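Local atomic coordinates of putative amidohydrolase (Unidentified, PDB entry 3FEQ), a protein that probably acts as a zinc-dependent prolidase of the amidohydrolase superfamily, hydrolysing dipeptides that end in proline. Residues 4-16 and 23-37. Numbering follows the deposited sequence.
Sequences TITVLQGGNVLDL and EHHHVVIDGERIVEV
Thr6 and Ile29 exchange two backbone hydrogen bonds, Thr6 N to Ile29 O at 2.8 Å and Ile29 N to Thr6 O at 2.7 Å, and Leu8 and Val27 repeat the exchange two residues along. Between these pairs Val7 faces Val28 without such bonds, the alternation of an antiparallel ladder. After Leu8 the register slips by one residue in a beta bulge, and the chain turns at Gly10, whose positive phi (74°) suits glycine; beyond it Gly11 and His25 are joined by two weak bonds. The corner thus illustrates how two successive strands, 5-9 and 11-15, can both pair with the strand running through 25-30, within the small beta domain, made from both chain ends, beside the metal-bearing barrel, as in many amidohydrolases. Apolar contacts follow the two faces. On one, Val7 CG2 lies 3.9 Å from Val28 CG1, and Ile5 CD1 reaches that same methyl; on the other, Leu8 CB packs at 3.6 Å from Val27 CG1. Past the corner, Val13 CG2 comes to 4.1 Å from Val37 CG1. Among the rings, His26 lays one face over Gly10 N, 3.6 Å above its centre, while His25 ND1 donates to Glu23 O at 2.9 Å, close to the ring plane.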
ATOM      1  N   THR C   4      51.610  -7.978 -24.899  1.00 92.37           N
ATOM      2  CA  THR C   4      52.688  -7.347 -25.712  1.00 93.03           C
ATOM      3  C   THR C   4      52.742  -5.829 -25.485  1.00 87.45           C
ATOM      4  O   THR C   4      52.348  -5.350 -24.431  1.00 83.03           O
ATOM      5  CB  THR C   4      52.564  -7.703 -27.220  1.00 97.53           C
ATOM      6  OG1 THR C   4      51.206  -7.536 -27.647  1.00 98.26           O
ATOM      7  CG2 THR C   4      53.007  -9.156 -27.481  1.00 91.74           C
ATOM      8  N   ILE C   5      53.205  -5.078 -26.479  1.00 84.71           N
ATOM      9  CA  ILE C   5      53.908  -3.827 -26.221  1.00 77.12           C
ATOM     10  C   ILE C   5      53.805  -2.855 -27.403  1.00 72.96           C
ATOM     11  O   ILE C   5      53.768  -3.273 -28.558  1.00 77.81           O
ATOM     12  CB  ILE C   5      55.394  -4.128 -25.858  1.00 80.77           C
ATOM     13  CG1 ILE C   5      56.199  -2.851 -25.617  1.00 76.49           C
ATOM     14  CG2 ILE C   5      56.060  -5.032 -26.914  1.00 85.55           C
ATOM     15  CD1 ILE C   5      57.221  -2.997 -24.506  1.00 78.03           C
ATOM     16  N   THR C   6      53.744  -1.560 -27.109  1.00 69.14           N
ATOM     17  CA  THR C   6      53.566  -0.537 -28.139  1.00 70.66           C
ATOM     18  C   THR C   6      54.498   0.652 -27.915  1.00 67.89           C
ATOM     19  O   THR C   6      54.825   0.987 -26.777  1.00 65.01           O
ATOM     20  CB  THR C   6      52.098  -0.054 -28.182  1.00 71.44           C
ATOM     21  OG1 THR C   6      51.251  -1.160 -28.497  1.00 71.64           O
ATOM     22  CG2 THR C   6      51.888   1.037 -29.234  1.00 70.69           C
ATOM     23  N   VAL C   7      54.937   1.274 -29.006  1.00 61.55           N
ATOM     24  CA  VAL C   7      55.763   2.460 -28.920  1.00 62.14           C
ATOM     25  C   VAL C   7      55.246   3.562 -29.826  1.00 61.03           C
ATOM     26  O   VAL C   7      55.167   3.390 -31.043  1.00 63.30           O
ATOM     27  CB  VAL C   7      57.220   2.149 -29.297  1.00 63.06           C
ATOM     28  CG1 VAL C   7      58.035   3.439 -29.378  1.00 67.83           C
ATOM     29  CG2 VAL C   7      57.832   1.181 -28.298  1.00 55.95           C
ATOM     30  N   LEU C   8      54.910   4.700 -29.231  1.00 56.45           N
ATOM     31  CA  LEU C   8      54.814   5.935 -29.989  1.00 66.78           C
ATOM     32  C   LEU C   8      56.198   6.545 -30.085  1.00 68.94           C
ATOM     33  O   LEU C   8      56.768   6.934 -29.068  1.00 69.15           O
ATOM     34  CB  LEU C   8      53.887   6.933 -29.301  1.00 71.94           C
ATOM     35  CG  LEU C   8      52.397   6.644 -29.122  1.00 69.81           C
ATOM     36  CD1 LEU C   8      51.861   5.763 -30.234  1.00 72.63           C
ATOM     37  CD2 LEU C   8      52.124   6.026 -27.765  1.00 74.11           C
ATOM     38  N   GLN C   9      56.724   6.649 -31.304  1.00 67.81           N
ATOM     39  CA  GLN C   9      58.121   7.014 -31.499  1.00 68.54           C
ATOM     40  C   GLN C   9      58.341   8.400 -32.099  1.00 66.81           C
ATOM     41  O   GLN C   9      57.701   8.775 -33.085  1.00 61.77           O
ATOM     42  CB  GLN C   9      58.848   5.949 -32.314  1.00 69.54           C
ATOM     43  CG  GLN C   9      58.090   5.462 -33.524  1.00 83.89           C
ATOM     44  CD  GLN C   9      58.741   4.249 -34.153  1.00 93.86           C
ATOM     45  OE1 GLN C   9      59.477   3.510 -33.491  1.00 97.16           O
ATOM     46  NE2 GLN C   9      58.472   4.032 -35.438  1.00 92.03           N
ATOM     47  N   GLY C  10      59.248   9.154 -31.476  1.00 65.98           N
ATOM     48  CA  GLY C  10      59.699  10.442 -31.997  1.00 71.11           C
ATOM     49  C   GLY C  10      58.670  11.540 -31.840  1.00 74.87           C
ATOM     50  O   GLY C  10      58.667  12.511 -32.605  1.00 80.32           O
ATOM     51  N   GLY C  11      57.798  11.383 -30.846  1.00 70.02           N
ATOM     52  CA  GLY C  11      56.748  12.356 -30.571  1.00 68.96           C
ATOM     53  C   GLY C  11      57.250  13.538 -29.768  1.00 69.91           C
ATOM     54  O   GLY C  11      58.311  13.467 -29.147  1.00 70.74           O
ATOM     55  N   ASN C  12      56.494  14.632 -29.791  1.00 67.01           N
ATOM     56  CA  ASN C  12      56.770  15.759 -28.915  1.00 65.81           C
ATOM     57  C   ASN C  12      55.864  15.702 -27.693  1.00 61.70           C
ATOM     58  O   ASN C  12      54.715  16.129 -27.728  1.00 64.68           O
ATOM     59  CB  ASN C  12      56.600  17.077 -29.667  1.00 70.39           C
ATOM     60  CG  ASN C  12      57.138  17.010 -31.080  1.00 70.72           C
ATOM     61  OD1 ASN C  12      56.435  17.327 -32.035  1.00 76.27           O
ATOM     62  ND2 ASN C  12      58.383  16.580 -31.222  1.00 75.44           N
ATOM     63  N   VAL C  13      56.383  15.118 -26.624  1.00 58.46           N
ATOM     64  CA  VAL C  13      55.581  14.779 -25.464  1.00 59.22           C
ATOM     65  C   VAL C  13      55.288  16.007 -24.613  1.00 61.00           C
ATOM     66  O   VAL C  13      56.196  16.672 -24.122  1.00 62.09           O
ATOM     67  CB  VAL C  13      56.272  13.696 -24.618  1.00 57.43           C
ATOM     68  CG1 VAL C  13      55.621  13.567 -23.253  1.00 62.52           C
ATOM     69  CG2 VAL C  13      56.246  12.368 -25.348  1.00 51.70           C
ATOM     70  N   LEU C  14      54.007  16.309 -24.454  1.00 65.52           N
ATOM     71  CA  LEU C  14      53.602  17.453 -23.673  1.00 66.76           C
ATOM     72  C   LEU C  14      53.762  17.127 -22.209  1.00 68.12           C
ATOM     73  O   LEU C  14      53.159  16.187 -21.703  1.00 68.45           O
ATOM     74  CB  LEU C  14      52.151  17.809 -23.959  1.00 67.65           C
ATOM     75  CG  LEU C  14      51.786  19.292 -23.918  1.00 70.37           C
ATOM     76  CD1 LEU C  14      50.286  19.438 -24.110  1.00 78.35           C
ATOM     77  CD2 LEU C  14      52.229  19.977 -22.632  1.00 64.57           C
ATOM     78  N   ASP C  15      54.600  17.903 -21.539  1.00 72.66           N
ATOM     79  CA  ASP C  15      54.663  17.859 -20.098  1.00 72.96           C
ATOM     80  C   ASP C  15      54.024  19.107 -19.542  1.00 72.93           C
ATOM     81  O   ASP C  15      54.375  20.219 -19.928  1.00 73.25           O
ATOM     82  CB  ASP C  15      56.103  17.749 -19.624  1.00 78.77           C
ATOM     83  CG  ASP C  15      56.198  17.386 -18.163  1.00 89.94           C
ATOM     84  OD1 ASP C  15      56.036  18.291 -17.314  1.00 93.59           O
ATOM     85  OD2 ASP C  15      56.424  16.192 -17.864  1.00 98.74           O
ATOM     86  N   LEU C  16      53.109  18.908 -18.602  1.00 73.25           N
ATOM     87  CA  LEU C  16      52.129  19.922 -18.258  1.00 72.41           C
ATOM     88  C   LEU C  16      52.491  20.752 -17.033  1.00 75.78           C
ATOM     89  O   LEU C  16      52.115  21.918 -16.942  1.00 79.92           O
ATOM     90  CB  LEU C  16      50.746  19.294 -18.108  1.00 68.86           C
ATOM     91  CG  LEU C  16      50.065  19.028 -19.448  1.00 59.51           C
ATOM     92  CD1 LEU C  16      49.283  17.731 -19.415  1.00 64.04           C
ATOM     93  CD2 LEU C  16      49.180  20.193 -19.831  1.00 46.36           C
ATOM     94  N   GLU C  23      60.640  17.393 -27.419  1.00 76.65           N
ATOM     95  CA  GLU C  23      60.664  16.883 -28.787  1.00 78.96           C
ATOM     96  C   GLU C  23      61.392  15.558 -28.896  1.00 77.42           C
ATOM     97  O   GLU C  23      62.226  15.225 -28.054  1.00 70.10           O
ATOM     98  CB  GLU C  23      61.235  17.898 -29.780  1.00 80.25           C
ATOM     99  CG  GLU C  23      62.307  18.795 -29.215  1.00 94.62           C
ATOM    100  CD  GLU C  23      61.735  20.069 -28.634  1.00110.03           C
ATOM    101  OE1 GLU C  23      62.002  20.350 -27.446  1.00117.90           O
ATOM    102  OE2 GLU C  23      60.999  20.775 -29.360  1.00114.23           O
ATOM    103  N   HIS C  24      60.991  14.779 -29.896  1.00 80.83           N
ATOM    104  CA  HIS C  24      61.582  13.480 -30.211  1.00 85.19           C
ATOM    105  C   HIS C  24      61.712  12.504 -29.051  1.00 80.20           C
ATOM    106  O   HIS C  24      62.606  11.668 -29.040  1.00 85.47           O
ATOM    107  CB  HIS C  24      62.907  13.651 -30.957  1.00 87.22           C
ATOM    108  CG  HIS C  24      62.748  14.307 -32.289  1.00 97.29           C
ATOM    109  ND1 HIS C  24      62.473  13.597 -33.438  1.00101.15           N
ATOM    110  CD2 HIS C  24      62.731  15.615 -32.639  1.00100.38           C
ATOM    111  CE1 HIS C  24      62.342  14.437 -34.450  1.00105.91           C
ATOM    112  NE2 HIS C  24      62.491  15.668 -33.992  1.00106.64           N
ATOM    113  N   HIS C  25      60.804  12.595 -28.090  1.00 74.44           N
ATOM    114  CA  HIS C  25      60.722  11.590 -27.047  1.00 73.27           C
ATOM    115  C   HIS C  25      59.800  10.461 -27.450  1.00 73.68           C
ATOM    116  O   HIS C  25      58.716  10.683 -27.982  1.00 79.16           O
ATOM    117  CB  HIS C  25      60.240  12.192 -25.737  1.00 74.49           C
ATOM    118  CG  HIS C  25      61.306  12.900 -24.970  1.00 72.03           C
ATOM    119  ND1 HIS C  25      61.978  13.994 -25.470  1.00 78.50           N
ATOM    120  CD2 HIS C  25      61.799  12.688 -23.728  1.00 66.31           C
ATOM    121  CE1 HIS C  25      62.845  14.422 -24.570  1.00 73.68           C
ATOM    122  NE2 HIS C  25      62.756  13.647 -23.505  1.00 68.20           N
ATOM    123  N   HIS C  26      60.250   9.244 -27.194  1.00 74.54           N
ATOM    124  CA  HIS C  26      59.462   8.051 -27.438  1.00 75.89           C
ATOM    125  C   HIS C  26      58.675   7.730 -26.169  1.00 71.61           C
ATOM    126  O   HIS C  26      59.115   8.034 -25.061  1.00 70.07           O
ATOM    127  CB  HIS C  26      60.377   6.872 -27.798  1.00 80.14           C
ATOM    128  CG  HIS C  26      61.259   7.118 -28.987  1.00 85.44           C
ATOM    129  ND1 HIS C  26      61.255   6.299 -30.095  1.00 90.19           N
ATOM    130  CD2 HIS C  26      62.194   8.067 -29.228  1.00 91.30           C
ATOM    131  CE1 HIS C  26      62.134   6.745 -30.976  1.00 95.39           C
ATOM    132  NE2 HIS C  26      62.713   7.821 -30.476  1.00 97.98           N
ATOM    133  N   VAL C  27      57.501   7.136 -26.332  1.00 65.73           N
ATOM    134  CA  VAL C  27      56.736   6.667 -25.185  1.00 61.03           C
ATOM    135  C   VAL C  27      56.323   5.206 -25.344  1.00 60.84           C
ATOM    136  O   VAL C  27      55.686   4.827 -26.330  1.00 60.19           O
ATOM    137  CB  VAL C  27      55.521   7.567 -24.884  1.00 59.50           C
ATOM    138  CG1 VAL C  27      55.002   8.187 -26.143  1.00 64.84           C
ATOM    139  CG2 VAL C  27      54.424   6.791 -24.177  1.00 53.30           C
ATOM    140  N   VAL C  28      56.726   4.391 -24.375  1.00 54.33           N
ATOM    141  CA  VAL C  28      56.622   2.946 -24.486  1.00 58.46           C
ATOM    142  C   VAL C  28      55.518   2.384 -23.601  1.00 62.77           C
ATOM    143  O   VAL C  28      55.568   2.481 -22.371  1.00 58.24           O
ATOM    144  CB  VAL C  28      57.937   2.262 -24.114  1.00 59.39           C
ATOM    145  CG1 VAL C  28      57.864   0.782 -24.426  1.00 52.90           C
ATOM    146  CG2 VAL C  28      59.084   2.897 -24.856  1.00 59.56           C
ATOM    147  N   ILE C  29      54.537   1.766 -24.245  1.00 65.12           N
ATOM    148  CA  ILE C  29      53.363   1.238 -23.564  1.00 67.58           C
ATOM    149  C   ILE C  29      53.533  -0.259 -23.403  1.00 72.05           C
ATOM    150  O   ILE C  29      53.778  -0.959 -24.386  1.00 78.56           O
ATOM    151  CB  ILE C  29      52.079   1.440 -24.412  1.00 66.17           C
ATOM    152  CG1 ILE C  29      51.965   2.868 -24.960  1.00 65.97           C
ATOM    153  CG2 ILE C  29      50.864   1.056 -23.632  1.00 56.27           C
ATOM    154  CD1 ILE C  29      51.887   3.938 -23.913  1.00 68.54           C
ATOM    155  N   ASP C  30      53.373  -0.757 -22.180  1.00 76.05           N
ATOM    156  CA  ASP C  30      53.230  -2.201 -21.953  1.00 83.37           C
ATOM    157  C   ASP C  30      51.927  -2.539 -21.238  1.00 79.72           C
ATOM    158  O   ASP C  30      51.678  -2.084 -20.119  1.00 82.16           O
ATOM    159  CB  ASP C  30      54.425  -2.780 -21.176  1.00 91.11           C
ATOM    160  CG  ASP C  30      54.423  -4.311 -21.136  1.00101.23           C
ATOM    161  OD1 ASP C  30      54.372  -4.873 -20.019  1.00 99.68           O
ATOM    162  OD2 ASP C  30      54.481  -4.951 -22.216  1.00114.03           O
ATOM    163  N   GLY C  31      51.126  -3.385 -21.873  1.00 74.53           N
ATOM    164  CA  GLY C  31      49.794  -3.676 -21.392  1.00 71.08           C
ATOM    165  C   GLY C  31      48.953  -2.432 -21.515  1.00 68.48           C
ATOM    166  O   GLY C  31      48.716  -1.938 -22.614  1.00 70.50           O
ATOM    167  N   GLU C  32      48.554  -1.897 -20.372  1.00 68.27           N
ATOM    168  CA  GLU C  32      47.706  -0.727 -20.328  1.00 67.30           C
ATOM    169  C   GLU C  32      48.443   0.454 -19.717  1.00 64.56           C
ATOM    170  O   GLU C  32      47.878   1.537 -19.574  1.00 65.02           O
ATOM    171  CB  GLU C  32      46.456  -1.033 -19.517  1.00 67.38           C
ATOM    172  CG  GLU C  32      45.724  -2.277 -19.975  1.00 70.26           C
ATOM    173  CD  GLU C  32      44.429  -2.496 -19.229  1.00 75.36           C
ATOM    174  OE1 GLU C  32      43.714  -3.465 -19.549  1.00 75.04           O
ATOM    175  OE2 GLU C  32      44.122  -1.694 -18.325  1.00 86.13           O
ATOM    176  N   ARG C  33      49.710   0.247 -19.375  1.00 60.97           N
ATOM    177  CA  ARG C  33      50.484   1.256 -18.659  1.00 60.70           C
ATOM    178  C   ARG C  33      51.635   1.840 -19.468  1.00 59.82           C
ATOM    179  O   ARG C  33      52.114   1.231 -20.424  1.00 63.03           O
ATOM    180  CB  ARG C  33      50.996   0.695 -17.338  1.00 60.29           C
ATOM    181  CG  ARG C  33      49.904   0.070 -16.501  1.00 58.60           C
ATOM    182  CD  ARG C  33      50.088   0.424 -15.055  1.00 60.02           C
ATOM    183  NE  ARG C  33      48.816   0.509 -14.338  1.00 62.48           N
ATOM    184  CZ  ARG C  33      48.232   1.651 -13.978  1.00 60.76           C
ATOM    185  NH1 ARG C  33      47.091   1.644 -13.296  1.00 51.88           N
ATOM    186  NH2 ARG C  33      48.791   2.807 -14.298  1.00 68.24           N
ATOM    187  N   ILE C  34      52.054   3.042 -19.085  1.00 59.24           N
ATOM    188  CA  ILE C  34      53.244   3.668 -19.645  1.00 58.84           C
ATOM    189  C   ILE C  34      54.471   3.204 -18.853  1.00 61.98           C
ATOM    190  O   ILE C  34      54.476   3.275 -17.625  1.00 59.05           O
ATOM    191  CB  ILE C  34      53.126   5.208 -19.618  1.00 52.71           C
ATOM    192  CG1 ILE C  34      51.933   5.663 -20.464  1.00 49.57           C
ATOM    193  CG2 ILE C  34      54.406   5.857 -20.121  1.00 60.62           C
ATOM    194  CD1 ILE C  34      51.745   7.166 -20.524  1.00 51.84           C
ATOM    195  N   VAL C  35      55.482   2.680 -19.547  1.00 64.91           N
ATOM    196  CA  VAL C  35      56.671   2.149 -18.876  1.00 63.54           C
ATOM    197  C   VAL C  35      57.907   3.016 -19.058  1.00 66.26           C
ATOM    198  O   VAL C  35      58.802   2.989 -18.223  1.00 65.62           O
ATOM    199  CB  VAL C  35      57.025   0.739 -19.338  1.00 57.71           C
ATOM    200  CG1 VAL C  35      57.842   0.049 -18.279  1.00 66.85           C
ATOM    201  CG2 VAL C  35      55.789  -0.050 -19.623  1.00 63.78           C
ATOM    202  N   GLU C  36      57.970   3.762 -20.155  1.00 66.18           N
ATOM    203  CA  GLU C  36      59.108   4.635 -20.400  1.00 75.83           C
ATOM    204  C   GLU C  36      58.746   5.843 -21.236  1.00 71.07           C
ATOM    205  O   GLU C  36      58.099   5.724 -22.271  1.00 72.88           O
ATOM    206  CB  GLU C  36      60.240   3.867 -21.085  1.00 82.63           C
ATOM    207  CG  GLU C  36      61.541   3.826 -20.298  1.00 92.57           C
ATOM    208  CD  GLU C  36      62.667   3.154 -21.065  1.00 96.25           C
ATOM    209  OE1 GLU C  36      63.270   2.199 -20.527  1.00111.22           O
ATOM    210  OE2 GLU C  36      62.941   3.572 -22.209  1.00107.98           O
ATOM    211  N   VAL C  37      59.189   7.010 -20.789  1.00 72.18           N
ATOM    212  CA  VAL C  37      59.257   8.173 -21.655  1.00 74.48           C
ATOM    213  C   VAL C  37      60.702   8.639 -21.754  1.00 77.05           C
ATOM    214  O   VAL C  37      61.324   8.991 -20.754  1.00 77.77           O
ATOM    215  CB  VAL C  37      58.388   9.322 -21.137  1.00 73.68           C
ATOM    216  CG1 VAL C  37      58.052  10.277 -22.278  1.00 75.20           C
ATOM    217  CG2 VAL C  37      57.122   8.787 -20.493  1.00 79.62           C
TER